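Local coordinates for Lmo0794 protein (Listeria monocytogenes, PDB 3EW7) that is of unknown function but has a Rossmann-type fold and is probably an NAD(P)-dependent oxidoreductase of the atypical short-chain dehydrogenase/reductase kind, at residues Val89-Val94 with Lys142-Glu147; Phe148-Ile153 with His203-Phe208. The protein carries 3 engineered substitutions. All coordinates share one frame; numbering follows the deposited sequence.

Both contacts involve the same run of chain, the passage from helix 131-142 into strand 150-154. In contact 1 the loop 142-147 meets the turn 89-94 that follows helix 79-90, a meeting at the protein surface near the N-terminal ends of strands 97-101 and 150-154. Contact 2 begins one residue later, where 148-153 packs against 203-208 at the edge of the parallel sheet, their ends pairing as parallel strands, and is partly buried. Their centres are about 11 Å apart, on the same side of the chain's centre. They touch directly: W150 NE1 lies 3.2 Å from Q145 O, a probable hydrogen bond, and F148 CB packs 3.4 Å from T93 O.

Contact 1 of 2, residues Val89-Val94 with Lys142-Glu147. Engineered in segment 142-147: K142 (natural residue Arg).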
ATOM      1  N   VAL A  89      -4.251   1.574 -14.920  1.00 51.10           N
ATOM      2  CA  VAL A  89      -5.487   2.191 -14.494  1.00 49.81           C
ATOM      3  C   VAL A  89      -5.240   3.615 -14.006  1.00 51.16           C
ATOM      4  O   VAL A  89      -6.067   4.506 -14.202  1.00 51.04           O
ATOM      5  CB  VAL A  89      -6.138   1.355 -13.371  1.00 49.20           C
ATOM      6  CG1 VAL A  89      -7.118   2.193 -12.575  1.00 48.04           C
ATOM      7  CG2 VAL A  89      -6.847   0.165 -13.978  1.00 46.68           C
ATOM      8  N   LEU A  90      -4.088   3.827 -13.382  1.00 51.90           N
ATOM      9  CA  LEU A  90      -3.741   5.139 -12.840  1.00 52.42           C
ATOM     10  C   LEU A  90      -3.055   6.087 -13.821  1.00 53.20           C
ATOM     11  O   LEU A  90      -2.907   7.274 -13.534  1.00 52.62           O
ATOM     12  CB  LEU A  90      -2.830   4.964 -11.621  1.00 51.53           C
ATOM     13  CG  LEU A  90      -3.327   5.294 -10.214  1.00 51.35           C
ATOM     14  CD1 LEU A  90      -4.736   5.843 -10.268  1.00 51.77           C
ATOM     15  CD2 LEU A  90      -3.268   4.044  -9.355  1.00 51.68           C
ATOM     16  N   ASN A  91      -2.638   5.567 -14.971  1.00 53.96           N
ATOM     17  CA  ASN A  91      -1.929   6.373 -15.955  1.00 56.48           C
ATOM     18  C   ASN A  91      -2.576   7.703 -16.352  1.00 57.41           C
ATOM     19  O   ASN A  91      -3.800   7.803 -16.423  1.00 58.19           O
ATOM     20  CB  ASN A  91      -1.685   5.560 -17.212  1.00 58.66           C
ATOM     21  CG  ASN A  91      -0.734   6.251 -18.158  1.00 61.31           C
ATOM     22  OD1 ASN A  91       0.466   6.340 -17.883  1.00 64.74           O
ATOM     23  ND2 ASN A  91      -1.262   6.765 -19.267  1.00 59.67           N
ATOM     24  N   GLY A  92      -1.736   8.707 -16.633  1.00 57.39           N
ATOM     25  CA  GLY A  92      -2.203  10.033 -17.023  1.00 56.57           C
ATOM     26  C   GLY A  92      -3.011  10.670 -15.910  1.00 57.08           C
ATOM     27  O   GLY A  92      -4.030  11.325 -16.142  1.00 57.06           O
ATOM     28  N   THR A  93      -2.510  10.521 -14.690  1.00 56.85           N
ATOM     29  CA  THR A  93      -3.213  11.009 -13.522  1.00 57.20           C
ATOM     30  C   THR A  93      -2.346  11.529 -12.367  1.00 57.95           C
ATOM     31  O   THR A  93      -1.150  11.249 -12.286  1.00 59.46           O
ATOM     32  CB  THR A  93      -4.086   9.858 -12.998  1.00 58.28           C
ATOM     33  OG1 THR A  93      -5.454  10.112 -13.320  1.00 60.04           O
ATOM     34  CG2 THR A  93      -3.888   9.643 -11.517  1.00 57.24           C
ATOM     35  N   VAL A  94      -2.963  12.292 -11.472  1.00 57.92           N
ATOM     36  CA  VAL A  94      -2.295  12.765 -10.262  1.00 57.64           C
ATOM     37  C   VAL A  94      -3.369  12.565  -9.152  1.00 57.91           C
ATOM     38  O   VAL A  94      -3.111  12.846  -7.983  1.00 56.56           O
ATOM     39  CB  VAL A  94      -1.856  14.266 -10.357  1.00 56.82           C
ATOM     40  CG1 VAL A  94      -3.066  15.181 -10.519  1.00 53.27           C
ATOM     41  CG2 VAL A  94      -1.048  14.636  -9.097  1.00 56.09           C
ATOM     42  N   LYS A 142       9.492   2.902 -13.042  1.00 55.22           N
ATOM     43  CA  LYS A 142      10.345   3.858 -13.738  1.00 57.48           C
ATOM     44  C   LYS A 142       9.957   4.037 -15.203  1.00 57.03           C
ATOM     45  O   LYS A 142      10.287   5.056 -15.818  1.00 57.34           O
ATOM     46  CB  LYS A 142      11.815   3.442 -13.634  1.00 60.26           C
ATOM     47  CG  LYS A 142      12.554   4.153 -12.508  1.00 65.11           C
ATOM     48  CD  LYS A 142      13.150   3.180 -11.495  1.00 67.39           C
ATOM     49  CE  LYS A 142      12.964   3.706 -10.073  1.00 69.09           C
ATOM     50  NZ  LYS A 142      13.801   2.992  -9.064  1.00 68.39           N
ATOM     51  N   SER A 143       9.255   3.058 -15.764  1.00 55.14           N
ATOM     52  CA  SER A 143       8.838   3.143 -17.155  1.00 54.97           C
ATOM     53  C   SER A 143       7.714   4.152 -17.272  1.00 54.67           C
ATOM     54  O   SER A 143       7.382   4.606 -18.363  1.00 54.86           O
ATOM     55  CB  SER A 143       8.372   1.783 -17.654  1.00 54.95           C
ATOM     56  OG  SER A 143       9.399   0.830 -17.487  1.00 57.75           O
ATOM     57  N   HIS A 144       7.127   4.487 -16.133  1.00 54.09           N
ATOM     58  CA  HIS A 144       6.054   5.461 -16.084  1.00 54.84           C
ATOM     59  C   HIS A 144       6.396   6.522 -15.040  1.00 54.23           C
ATOM     60  O   HIS A 144       5.518   7.078 -14.381  1.00 53.41           O
ATOM     61  CB  HIS A 144       4.733   4.781 -15.739  1.00 57.18           C
ATOM     62  CG  HIS A 144       4.339   3.710 -16.702  1.00 60.35           C
ATOM     63  ND1 HIS A 144       4.997   2.504 -16.784  1.00 62.96           N
ATOM     64  CD2 HIS A 144       3.358   3.667 -17.637  1.00 62.46           C
ATOM     65  CE1 HIS A 144       4.440   1.759 -17.725  1.00 64.03           C
ATOM     66  NE2 HIS A 144       3.442   2.444 -18.259  1.00 63.52           N
ATOM     67  N   GLN A 145       7.692   6.785 -14.906  1.00 54.65           N
ATOM     68  CA  GLN A 145       8.221   7.764 -13.962  1.00 55.39           C
ATOM     69  C   GLN A 145       7.319   8.961 -13.718  1.00 54.62           C
ATOM     70  O   GLN A 145       6.924   9.238 -12.584  1.00 53.59           O
ATOM     71  CB  GLN A 145       9.569   8.298 -14.457  1.00 57.71           C
ATOM     72  CG  GLN A 145      10.757   7.558 -13.929  1.00 62.23           C
ATOM     73  CD  GLN A 145      10.940   7.769 -12.442  1.00 65.54           C
ATOM     74  OE1 GLN A 145      11.521   6.928 -11.749  1.00 68.28           O
ATOM     75  NE2 GLN A 145      10.456   8.901 -11.942  1.00 64.92           N
ATOM     76  N   ALA A 146       7.003   9.667 -14.799  1.00 53.02           N
ATOM     77  CA  ALA A 146       6.213  10.878 -14.708  1.00 51.84           C
ATOM     78  C   ALA A 146       4.765  10.775 -15.139  1.00 50.81           C
ATOM     79  O   ALA A 146       4.056  11.774 -15.135  1.00 52.49           O
ATOM     80  CB  ALA A 146       6.908  11.987 -15.499  1.00 49.77           C
ATOM     81  N   GLU A 147       4.307   9.580 -15.484  1.00 50.44           N
ATOM     82  CA  GLU A 147       2.929   9.426 -15.942  1.00 50.45           C
ATOM     83  C   GLU A 147       1.829   9.435 -14.873  1.00 49.20           C
ATOM     84  O   GLU A 147       0.646   9.525 -15.199  1.00 48.56           O
ATOM     85  CB  GLU A 147       2.830   8.185 -16.831  1.00 52.82           C
ATOM     86  CG  GLU A 147       3.532   8.390 -18.179  1.00 54.77           C
ATOM     87  CD  GLU A 147       3.792   7.095 -18.937  1.00 56.01           C
ATOM     88  OE1 GLU A 147       2.824   6.366 -19.228  1.00 56.54           O
ATOM     89  OE2 GLU A 147       4.969   6.810 -19.249  1.00 55.69           O
TER
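The carbonyl oxygen of E147 faces the backbone of the turn at G92 and T93, where two successive N-H groups converge on it. G92 N lies 2.9 Å from E147 O, but the angle at its hydrogen is only 126°, so this is a weak bond; T93 N is straighter at 154° yet longer, 3.3 Å from E147 O, and is also weak. One acceptor thus serves two neighbouring donors, neither ideally placed. Glycine suits position 92 because the chain turns there with positive phi, a conformation it adopts readily. Beside this backbone contact, the side chains of N91 and E147 meet with amide and carboxylate planes almost perpendicular. N91 holds CG anti to its own nitrogen (chi1 -169°), which sends the amide across toward the glutamate. The orientation of that amide is uncertain.

In this Rossmann-type fold, the contact joins two connections at the same end of the parallel sheet: helix 79-90 to strand 97-101, and helix 131-142 to strand 150-154. H144 lies nearby with its ring edge turned to the N91 amide. Its ND1 is bonded to the carbonyl of H140 in the preceding helix, which helps hold the imidazole in place, while E147 N bonds H144 O at 3.0 Å and tightens the loop. Behind the turn, leucine suits buried position 90, packing on L56, L59 and F148.

Contact 2 of 2, residues Phe148-Ile153 with His203-Phe208; sequences FSWTYI and HLNEHF. Engineered in segment 203-208: H207 (natural residue Arg).
The hydroxyl of T151 has two partners: OG1 donates to H203 O at 2.7 Å, and it is also hydrogen-bonded to R97 NH2 from the neighbouring strand. With OG1 anti to the carbonyl carbon (chi1 -65°), the methyl CG2 is left to meet the ring edge of F208, 3.9 Å from its CE2. Threonine suits this buried place by offering both a polar and an apolar branch.

Backbone hydrogen bonds then join the two segments. Y152 N reaches E206 O at 3.2 Å, and F208 N meets Y152 O at 2.9 Å. Before the strand, the type II turn H203-E206 carries N205 over the indole of W150: N205 CA sits 4.0 Å from the centroid of the five-membered ring, a CH-pi contact 13° off the normal. The broad tryptophan face suits the backbone of the turn, and its NE1 is satisfied by Q145 O.

On the Y152 side of the sheet, the tyrosine edge points at the face of H207, an engineered residue, in an offset T-shaped pair with planes at 87°. Their polar ends bond elsewhere, Y152 OH to Q137 and H207 NE2 to S154. On the other side, I153 lies alongside F208, CG1 being 3.9 Å from CZ, where both apolar chains pack by helix 187-199. This is the parallel pairing of the last two strands in a Rossmann-type sheet, with 207-209 as the edge strand and helix 187-199 in the connection.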
ATOM      1  N   PHE A 148       2.210   9.331 -13.604  1.00 47.66           N
ATOM      2  CA  PHE A 148       1.230   9.405 -12.526  1.00 46.89           C
ATOM      3  C   PHE A 148       1.900   9.603 -11.187  1.00 46.40           C
ATOM      4  O   PHE A 148       3.126   9.618 -11.086  1.00 46.07           O
ATOM      5  CB  PHE A 148       0.307   8.179 -12.484  1.00 46.26           C
ATOM      6  CG  PHE A 148       0.942   6.942 -11.934  1.00 46.74           C
ATOM      7  CD1 PHE A 148       0.418   6.335 -10.798  1.00 47.89           C
ATOM      8  CD2 PHE A 148       2.019   6.348 -12.575  1.00 47.23           C
ATOM      9  CE1 PHE A 148       0.955   5.144 -10.310  1.00 47.25           C
ATOM     10  CE2 PHE A 148       2.564   5.164 -12.100  1.00 46.88           C
ATOM     11  CZ  PHE A 148       2.028   4.559 -10.962  1.00 47.13           C
ATOM     12  N   SER A 149       1.090   9.775 -10.153  1.00 46.16           N
ATOM     13  CA  SER A 149       1.621  10.010  -8.825  1.00 46.32           C
ATOM     14  C   SER A 149       1.836   8.730  -8.013  1.00 46.00           C
ATOM     15  O   SER A 149       0.876   8.054  -7.631  1.00 44.83           O
ATOM     16  CB  SER A 149       0.691  10.956  -8.077  1.00 45.61           C
ATOM     17  OG  SER A 149       1.305  11.390  -6.884  1.00 48.83           O
ATOM     18  N   TRP A 150       3.096   8.410  -7.730  1.00 45.66           N
ATOM     19  CA  TRP A 150       3.413   7.204  -6.970  1.00 45.35           C
ATOM     20  C   TRP A 150       4.610   7.362  -6.035  1.00 45.31           C
ATOM     21  O   TRP A 150       5.407   8.294  -6.166  1.00 45.10           O
ATOM     22  CB  TRP A 150       3.720   6.057  -7.926  1.00 44.36           C
ATOM     23  CG  TRP A 150       4.946   6.321  -8.735  1.00 43.29           C
ATOM     24  CD1 TRP A 150       5.036   7.070  -9.866  1.00 43.42           C
ATOM     25  CD2 TRP A 150       6.276   5.887  -8.435  1.00 44.19           C
ATOM     26  NE1 TRP A 150       6.341   7.133 -10.292  1.00 43.72           N
ATOM     27  CE2 TRP A 150       7.125   6.417  -9.427  1.00 43.51           C
ATOM     28  CE3 TRP A 150       6.836   5.101  -7.416  1.00 44.75           C
ATOM     29  CZ2 TRP A 150       8.504   6.188  -9.435  1.00 42.08           C
ATOM     30  CZ3 TRP A 150       8.208   4.874  -7.426  1.00 43.25           C
ATOM     31  CH2 TRP A 150       9.025   5.418  -8.432  1.00 42.00           C
ATOM     32  N   THR A 151       4.723   6.431  -5.092  1.00 44.31           N
ATOM     33  CA  THR A 151       5.840   6.390  -4.153  1.00 45.52           C
ATOM     34  C   THR A 151       6.019   4.962  -3.670  1.00 45.23           C
ATOM     35  O   THR A 151       5.056   4.293  -3.304  1.00 44.35           O
ATOM     36  CB  THR A 151       5.630   7.273  -2.906  1.00 46.60           C
ATOM     37  OG1 THR A 151       5.575   8.652  -3.281  1.00 49.06           O
ATOM     38  CG2 THR A 151       6.785   7.082  -1.942  1.00 46.73           C
ATOM     39  N   TYR A 152       7.259   4.490  -3.686  1.00 46.02           N
ATOM     40  CA  TYR A 152       7.542   3.144  -3.223  1.00 46.42           C
ATOM     41  C   TYR A 152       8.321   3.285  -1.920  1.00 47.55           C
ATOM     42  O   TYR A 152       9.369   3.933  -1.883  1.00 46.55           O
ATOM     43  CB  TYR A 152       8.376   2.381  -4.245  1.00 46.60           C
ATOM     44  CG  TYR A 152       8.316   0.877  -4.071  1.00 47.11           C
ATOM     45  CD1 TYR A 152       7.464   0.101  -4.857  1.00 45.80           C
ATOM     46  CD2 TYR A 152       9.082   0.234  -3.090  1.00 45.93           C
ATOM     47  CE1 TYR A 152       7.374  -1.268  -4.671  1.00 46.89           C
ATOM     48  CE2 TYR A 152       8.995  -1.139  -2.894  1.00 45.16           C
ATOM     49  CZ  TYR A 152       8.139  -1.884  -3.688  1.00 46.68           C
ATOM     50  OH  TYR A 152       8.038  -3.241  -3.502  1.00 44.45           O
ATOM     51  N   ILE A 153       7.802   2.682  -0.854  1.00 49.32           N
ATOM     52  CA  ILE A 153       8.454   2.759   0.450  1.00 52.67           C
ATOM     53  C   ILE A 153       9.002   1.421   0.964  1.00 53.44           C
ATOM     54  O   ILE A 153       8.317   0.393   0.927  1.00 52.29           O
ATOM     55  CB  ILE A 153       7.491   3.361   1.512  1.00 51.96           C
ATOM     56  CG1 ILE A 153       8.240   3.586   2.824  1.00 52.10           C
ATOM     57  CG2 ILE A 153       6.296   2.445   1.726  1.00 52.23           C
ATOM     58  CD1 ILE A 153       7.404   4.274   3.877  1.00 53.82           C
ATOM     59  N   HIS A 203       8.949  12.243  -0.814  1.00 52.62           N
ATOM     60  CA  HIS A 203       9.372  11.303  -1.830  1.00 51.16           C
ATOM     61  C   HIS A 203       8.311  11.082  -2.886  1.00 51.27           C
ATOM     62  O   HIS A 203       7.934   9.943  -3.172  1.00 51.59           O
ATOM     63  CB  HIS A 203       9.751   9.990  -1.158  1.00 48.79           C
ATOM     64  CG  HIS A 203      10.720  10.168  -0.035  1.00 48.67           C
ATOM     65  ND1 HIS A 203      12.087  10.193  -0.224  1.00 48.22           N
ATOM     66  CD2 HIS A 203      10.516  10.421   1.278  1.00 47.11           C
ATOM     67  CE1 HIS A 203      12.683  10.454   0.927  1.00 47.29           C
ATOM     68  NE2 HIS A 203      11.753  10.597   1.852  1.00 48.22           N
ATOM     69  N   LEU A 204       7.831  12.181  -3.465  1.00 50.68           N
ATOM     70  CA  LEU A 204       6.832  12.106  -4.515  1.00 50.30           C
ATOM     71  C   LEU A 204       7.485  11.525  -5.765  1.00 50.14           C
ATOM     72  O   LEU A 204       8.536  11.984  -6.203  1.00 50.15           O
ATOM     73  CB  LEU A 204       6.262  13.494  -4.823  1.00 49.82           C
ATOM     74  CG  LEU A 204       5.343  14.130  -3.775  1.00 50.28           C
ATOM     75  CD1 LEU A 204       4.859  15.475  -4.270  1.00 49.43           C
ATOM     76  CD2 LEU A 204       4.161  13.219  -3.502  1.00 47.55           C
ATOM     77  N   ASN A 205       6.864  10.491  -6.313  1.00 49.56           N
ATOM     78  CA  ASN A 205       7.358   9.849  -7.514  1.00 50.66           C
ATOM     79  C   ASN A 205       8.751   9.250  -7.489  1.00 52.75           C
ATOM     80  O   ASN A 205       9.494   9.345  -8.465  1.00 53.67           O
ATOM     81  CB  ASN A 205       7.224  10.797  -8.694  1.00 45.86           C
ATOM     82  CG  ASN A 205       5.854  10.734  -9.307  1.00 45.15           C
ATOM     83  OD1 ASN A 205       5.712  10.579 -10.514  1.00 45.07           O
ATOM     84  ND2 ASN A 205       4.828  10.832  -8.471  1.00 46.68           N
ATOM     85  N   GLU A 206       9.101   8.618  -6.374  1.00 54.95           N
ATOM     86  CA  GLU A 206      10.389   7.952  -6.241  1.00 55.51           C
ATOM     87  C   GLU A 206      10.327   6.876  -5.160  1.00 55.33           C
ATOM     88  O   GLU A 206       9.396   6.837  -4.349  1.00 53.99           O
ATOM     89  CB  GLU A 206      11.505   8.954  -5.922  1.00 56.39           C
ATOM     90  CG  GLU A 206      11.356   9.717  -4.612  1.00 59.02           C
ATOM     91  CD  GLU A 206      12.552  10.631  -4.330  1.00 60.83           C
ATOM     92  OE1 GLU A 206      13.013  11.312  -5.270  1.00 62.90           O
ATOM     93  OE2 GLU A 206      13.027  10.677  -3.167  1.00 60.76           O
ATOM     94  N   HIS A 207      11.307   5.980  -5.190  1.00 54.86           N
ATOM     95  CA  HIS A 207      11.402   4.910  -4.212  1.00 54.76           C
ATOM     96  C   HIS A 207      12.304   5.443  -3.115  1.00 55.69           C
ATOM     97  O   HIS A 207      13.161   6.283  -3.381  1.00 56.59           O
ATOM     98  CB  HIS A 207      12.045   3.675  -4.841  1.00 52.90           C
ATOM     99  CG  HIS A 207      12.464   2.640  -3.846  1.00 53.08           C
ATOM    100  ND1 HIS A 207      13.619   1.902  -3.982  1.00 53.78           N
ATOM    101  CD2 HIS A 207      11.896   2.234  -2.685  1.00 53.58           C
ATOM    102  CE1 HIS A 207      13.748   1.089  -2.948  1.00 54.30           C
ATOM    103  NE2 HIS A 207      12.714   1.272  -2.146  1.00 53.56           N
ATOM    104  N   PHE A 208      12.104   4.984  -1.887  1.00 56.37           N
ATOM    105  CA  PHE A 208      12.956   5.409  -0.784  1.00 56.77           C
ATOM    106  C   PHE A 208      12.818   4.470   0.405  1.00 57.33           C
ATOM    107  O   PHE A 208      11.754   3.901   0.649  1.00 55.66           O
ATOM    108  CB  PHE A 208      12.643   6.857  -0.374  1.00 54.91           C
ATOM    109  CG  PHE A 208      11.545   6.983   0.625  1.00 51.89           C
ATOM    110  CD1 PHE A 208      11.834   7.260   1.958  1.00 50.58           C
ATOM    111  CD2 PHE A 208      10.221   6.838   0.237  1.00 51.52           C
ATOM    112  CE1 PHE A 208      10.816   7.395   2.896  1.00 49.90           C
ATOM    113  CE2 PHE A 208       9.192   6.968   1.161  1.00 51.92           C
ATOM    114  CZ  PHE A 208       9.490   7.250   2.497  1.00 51.97           C
TER